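Local coordinates for protein COG3291: FOG: PKD repeat (Clostridium thermocellum, PDB 1WMX) that probably binds cellulose chains as the family 30 carbohydrate-binding module of a larger, multidomain cellulase, CelJ, at residues B[11-22]-B[67-78]. Numbering follows the deposited sequence.
Sequences VQIFKDSPVVGW and LLTLRGWNTHDL. With SO4 (sulfate ion), chain C.
T69 grips the carbonyl of V20 twice. Its OG1, held between backbone N and carbonyl carbon (chi1 63°), donates to V20 O at 2.6 Å from above the carbonyl plane, while T69 N reaches the same oxygen at 3.2 Å. The same torsion turns CG2 over the centre of the W73 indole, whose CZ2 comes round to G21 CA at 3.6 Å; L67 CD1 lies in plane at the ring's edge. Next door W22 and L67 form an antiparallel hydrogen-bonded pair, with L67 N to W22 O at 2.8 Å, adding 21-25 as an outer strand to the five-stranded sheet of this beta-sandwich. From the facing sheet, I13 brings CG2 against L68 CB, the two side chains crossing at about a right angle; from the loop between the two strands V19 sets CB on L68 CD2, also at about a right angle. A water donates to both I13 O and T69 O. At the far end V11 CG2 touches the edge of the H76 ring near its plane. The R71 guanidinium lies over one face of H76, CZ 3.5 Å above the ring plane and offset toward the rim, and NH1 bonds L70 O and a sulfate; Q12 N donates to sulfate O2 at 3.0 Å. W22 stacks on Y113 of the second subunit. Apolar packing thus joins the two sheets, while the shared sulfate, probably from the crystallisation liquor, likely offsets R71's charge.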
loop_
_atom_site.group_PDB
_atom_site.type_symbol
_atom_site.label_atom_id
_atom_site.label_comp_id
_atom_site.label_asym_id
_atom_site.label_seq_id
_atom_site.Cartn_x
_atom_site.Cartn_y
_atom_site.Cartn_z
ATOM N N VAL B 11 23.751 2.509 -2.236
ATOM C CA VAL B 11 22.725 2.438 -3.267
ATOM C C VAL B 11 22.193 3.856 -3.384
ATOM O O VAL B 11 21.479 4.338 -2.503
ATOM C CB VAL B 11 21.591 1.467 -2.878
ATOM C CG1 VAL B 11 20.493 1.493 -3.937
ATOM C CG2 VAL B 11 22.148 0.053 -2.749
ATOM N N GLN B 12 22.532 4.484 -4.419
ATOM C CA GLN B 12 22.175 5.844 -4.649
ATOM C C GLN B 12 20.778 5.935 -5.287
ATOM O O GLN B 12 20.498 5.272 -6.289
ATOM C CB GLN B 12 23.190 6.345 -5.526
ATOM C CG GLN B 12 22.942 7.777 -5.796
ATOM C CD GLN B 12 23.610 8.685 -4.781
ATOM O OE1 GLN B 12 24.752 8.424 -4.388
ATOM N NE2 GLN B 12 22.953 9.743 -4.346
ATOM N N ILE B 13 19.869 6.716 -4.688
ATOM C CA ILE B 13 18.513 6.824 -5.193
ATOM C C ILE B 13 18.357 8.112 -6.009
ATOM O O ILE B 13 17.704 8.124 -7.053
ATOM C CB ILE B 13 17.491 6.770 -4.033
ATOM C CG1 ILE B 13 17.604 5.415 -3.331
ATOM C CG2 ILE B 13 16.073 6.955 -4.568
ATOM C CD1 ILE B 13 16.745 5.281 -2.088
ATOM N N PHE B 14 18.965 9.193 -5.527
ATOM C CA PHE B 14 18.923 10.469 -6.226
ATOM C C PHE B 14 20.239 11.185 -6.036
ATOM O O PHE B 14 20.786 11.211 -4.934
ATOM C CB PHE B 14 17.832 11.395 -5.696
ATOM C CG PHE B 14 17.977 12.815 -6.184
ATOM C CD1 PHE B 14 17.747 13.133 -7.520
ATOM C CD2 PHE B 14 18.429 13.821 -5.329
ATOM C CE1 PHE B 14 17.973 14.432 -8.000
ATOM C CE2 PHE B 14 18.660 15.124 -5.803
ATOM C CZ PHE B 14 18.431 15.425 -7.139
ATOM N N LYS B 15 20.734 11.785 -7.110
ATOM C CA LYS B 15 21.973 12.530 -7.036
ATOM C C LYS B 15 21.847 13.877 -7.746
ATOM O O LYS B 15 21.927 14.938 -7.113
ATOM C CB LYS B 15 23.121 11.720 -7.638
ATOM C CG LYS B 15 24.445 12.454 -7.618
ATOM C CD LYS B 15 25.613 11.507 -7.826
ATOM C CE LYS B 15 26.951 12.233 -7.666
ATOM N NZ LYS B 15 28.105 11.287 -7.725
ATOM N N ASP B 16 21.615 13.843 -9.052
ATOM C CA ASP B 16 21.519 15.084 -9.799
ATOM C C ASP B 16 20.524 15.079 -10.957
ATOM O O ASP B 16 20.316 16.115 -11.588
ATOM C CB ASP B 16 22.901 15.437 -10.341
ATOM C CG ASP B 16 23.454 14.359 -11.254
ATOM O OD1 ASP B 16 24.574 14.537 -11.779
ATOM O OD2 ASP B 16 22.770 13.326 -11.450
ATOM N N SER B 17 19.898 13.937 -11.233
ATOM C CA SER B 17 18.983 13.866 -12.359
ATOM C C SER B 17 17.636 13.194 -12.091
ATOM O O SER B 17 17.477 12.472 -11.104
ATOM C CB SER B 17 19.697 13.174 -13.523
ATOM O OG SER B 17 20.283 11.968 -13.083
ATOM N N PRO B 18 16.649 13.423 -12.989
ATOM C CA PRO B 18 15.307 12.853 -12.869
ATOM C C PRO B 18 15.348 11.378 -12.543
ATOM O O PRO B 18 16.097 10.621 -13.157
ATOM C CB PRO B 18 14.686 13.159 -14.232
ATOM C CG PRO B 18 15.265 14.497 -14.529
ATOM C CD PRO B 18 16.731 14.258 -14.207
ATOM N N VAL B 19 14.552 10.975 -11.561
ATOM C CA VAL B 19 14.535 9.583 -11.147
ATOM C C VAL B 19 13.340 8.835 -11.725
ATOM O O VAL B 19 12.221 9.329 -11.686
ATOM C CB VAL B 19 14.506 9.460 -9.606
ATOM C CG1 VAL B 19 14.603 7.980 -9.203
ATOM C CG2 VAL B 19 15.662 10.256 -9.010
ATOM N N VAL B 20 13.597 7.648 -12.267
ATOM C CA VAL B 20 12.555 6.807 -12.841
ATOM C C VAL B 20 11.621 6.313 -11.729
ATOM O O VAL B 20 12.074 5.832 -10.696
ATOM C CB VAL B 20 13.180 5.595 -13.591
ATOM C CG1 VAL B 20 12.118 4.529 -13.880
ATOM C CG2 VAL B 20 13.801 6.069 -14.906
ATOM N N GLY B 21 10.316 6.448 -11.949
ATOM C CA GLY B 21 9.334 6.019 -10.964
ATOM C C GLY B 21 7.973 6.602 -11.301
ATOM O O GLY B 21 7.693 6.893 -12.464
ATOM N N TRP B 22 7.123 6.780 -10.294
ATOM C CA TRP B 22 5.798 7.343 -10.520
ATOM C C TRP B 22 5.359 8.117 -9.291
ATOM O O TRP B 22 5.417 7.603 -8.185
ATOM C CB TRP B 22 4.772 6.235 -10.802
ATOM C CG TRP B 22 3.440 6.741 -11.324
ATOM C CD1 TRP B 22 3.057 6.864 -12.639
ATOM C CD2 TRP B 22 2.337 7.223 -10.541
ATOM N NE1 TRP B 22 1.785 7.397 -12.715
ATOM C CE2 TRP B 22 1.322 7.623 -11.442
ATOM C CE3 TRP B 22 2.108 7.359 -9.158
ATOM C CZ2 TRP B 22 0.093 8.148 -11.006
ATOM C CZ3 TRP B 22 0.880 7.885 -8.722
ATOM C CH2 TRP B 22 -0.106 8.271 -9.646
ATOM N N LEU B 67 6.871 7.449 -5.841
ATOM C CA LEU B 67 7.661 6.222 -5.855
ATOM C C LEU B 67 8.964 6.461 -6.614
ATOM O O LEU B 67 8.955 6.869 -7.772
ATOM C CB LEU B 67 6.877 5.075 -6.515
ATOM C CG LEU B 67 5.555 4.656 -5.847
ATOM C CD1 LEU B 67 4.760 3.767 -6.779
ATOM C CD2 LEU B 67 5.833 3.941 -4.541
ATOM N N LEU B 68 10.086 6.221 -5.945
ATOM C CA LEU B 68 11.400 6.390 -6.561
ATOM C C LEU B 68 12.066 5.014 -6.637
ATOM O O LEU B 68 12.471 4.450 -5.625
ATOM C CB LEU B 68 12.247 7.353 -5.730
ATOM C CG LEU B 68 11.655 8.748 -5.488
ATOM C CD1 LEU B 68 12.539 9.513 -4.525
ATOM C CD2 LEU B 68 11.508 9.498 -6.812
ATOM N N THR B 69 12.179 4.476 -7.846
ATOM C CA THR B 69 12.757 3.157 -8.031
ATOM C C THR B 69 14.257 3.089 -7.741
ATOM O O THR B 69 14.986 4.075 -7.900
ATOM C CB THR B 69 12.523 2.644 -9.468
ATOM O OG1 THR B 69 13.189 3.509 -10.387
ATOM C CG2 THR B 69 11.034 2.628 -9.812
ATOM N N LEU B 70 14.707 1.907 -7.319
ATOM C CA LEU B 70 16.111 1.666 -7.020
ATOM C C LEU B 70 16.757 1.020 -8.234
ATOM O O LEU B 70 17.941 1.197 -8.480
ATOM C CB LEU B 70 16.250 0.728 -5.815
ATOM C CG LEU B 70 16.048 1.296 -4.407
ATOM C CD1 LEU B 70 14.761 2.080 -4.315
ATOM C CD2 LEU B 70 16.049 0.143 -3.416
ATOM N N ARG B 71 15.960 0.264 -8.983
ATOM C CA ARG B 71 16.430 -0.436 -10.174
ATOM C C ARG B 71 15.421 -0.408 -11.321
ATOM O O ARG B 71 15.147 -1.438 -11.940
ATOM C CB ARG B 71 16.765 -1.889 -9.827
ATOM C CG ARG B 71 18.040 -2.066 -9.000
ATOM C CD ARG B 71 19.272 -1.790 -9.845
ATOM N NE ARG B 71 20.523 -2.055 -9.140
ATOM C CZ ARG B 71 21.124 -1.203 -8.314
ATOM N NH1 ARG B 71 20.596 -0.012 -8.077
ATOM N NH2 ARG B 71 22.264 -1.545 -7.730
ATOM N N GLY B 72 14.867 0.773 -11.585
ATOM C CA GLY B 72 13.910 0.936 -12.666
ATOM C C GLY B 72 12.738 -0.019 -12.621
ATOM O O GLY B 72 12.301 -0.500 -13.672
ATOM N N TRP B 73 12.248 -0.291 -11.407
ATOM C CA TRP B 73 11.119 -1.188 -11.137
ATOM C C TRP B 73 11.468 -2.663 -10.850
ATOM O O TRP B 73 10.618 -3.436 -10.407
ATOM C CB TRP B 73 10.059 -1.083 -12.244
ATOM C CG TRP B 73 9.398 0.276 -12.286
ATOM C CD1 TRP B 73 9.519 1.226 -13.273
ATOM C CD2 TRP B 73 8.543 0.849 -11.287
ATOM N NE1 TRP B 73 8.793 2.347 -12.946
ATOM C CE2 TRP B 73 8.185 2.144 -11.731
ATOM C CE3 TRP B 73 8.048 0.396 -10.056
ATOM C CZ2 TRP B 73 7.353 2.991 -10.987
ATOM C CZ3 TRP B 73 7.220 1.241 -9.315
ATOM C CH2 TRP B 73 6.883 2.522 -9.785
ATOM N N ASN B 74 12.707 -3.062 -11.109
ATOM C CA ASN B 74 13.117 -4.429 -10.792
ATOM C C ASN B 74 13.358 -4.440 -9.294
ATOM O O ASN B 74 13.506 -3.383 -8.681
ATOM C CB ASN B 74 14.423 -4.798 -11.485
ATOM C CG ASN B 74 14.240 -5.079 -12.949
ATOM O OD1 ASN B 74 15.024 -4.620 -13.777
ATOM N ND2 ASN B 74 13.208 -5.840 -13.285
ATOM N N THR B 75 13.391 -5.626 -8.702
ATOM C CA THR B 75 13.637 -5.718 -7.269
ATOM C C THR B 75 15.140 -5.592 -6.992
ATOM O O THR B 75 15.977 -5.843 -7.864
ATOM C CB THR B 75 13.136 -7.055 -6.699
ATOM O OG1 THR B 75 13.827 -8.128 -7.342
ATOM C CG2 THR B 75 11.637 -7.213 -6.935
ATOM N N HIS B 76 15.476 -5.186 -5.777
ATOM C CA HIS B 76 16.876 -5.056 -5.392
ATOM C C HIS B 76 17.074 -5.667 -4.019
ATOM O O HIS B 76 16.317 -5.398 -3.089
ATOM C CB HIS B 76 17.325 -3.596 -5.371
ATOM C CG HIS B 76 18.805 -3.434 -5.227
ATOM N ND1 HIS B 76 19.701 -4.018 -6.102
ATOM C CD2 HIS B 76 19.552 -2.783 -4.307
ATOM C CE1 HIS B 76 20.934 -3.726 -5.722
ATOM N NE2 HIS B 76 20.871 -2.981 -4.639
ATOM N N ASP B 77 18.102 -6.494 -3.916
ATOM C CA ASP B 77 18.449 -7.196 -2.684
ATOM C C ASP B 77 19.083 -6.253 -1.658
ATOM O O ASP B 77 20.240 -5.865 -1.804
ATOM C CB ASP B 77 19.444 -8.330 -2.989
ATOM C CG ASP B 77 19.389 -9.465 -1.967
ATOM O OD1 ASP B 77 19.048 -9.223 -0.752
ATOM O OD2 ASP B 77 19.688 -10.666 -2.324
ATOM N N LEU B 78 18.341 -5.912 -0.613
ATOM C CA LEU B 78 18.844 -5.003 0.432
ATOM C C LEU B 78 18.924 -5.697 1.811
ATOM O O LEU B 78 19.214 -5.061 2.826
ATOM C CB LEU B 78 17.896 -3.807 0.640
ATOM C CG LEU B 78 17.901 -2.739 -0.455
ATOM C CD1 LEU B 78 16.934 -1.593 -0.123
ATOM C CD2 LEU B 78 19.273 -2.091 -0.673
HETATM S S SO4 C . 23.415 2.491 -7.626
HETATM O O1 SO4 C . 21.965 2.744 -7.519
HETATM O O2 SO4 C . 24.131 3.336 -6.651
HETATM O O3 SO4 C . 23.881 2.810 -8.987
HETATM O O4 SO4 C . 23.680 1.068 -7.338
HETATM O O HOH W 1 17.243 5.455 -8.108
#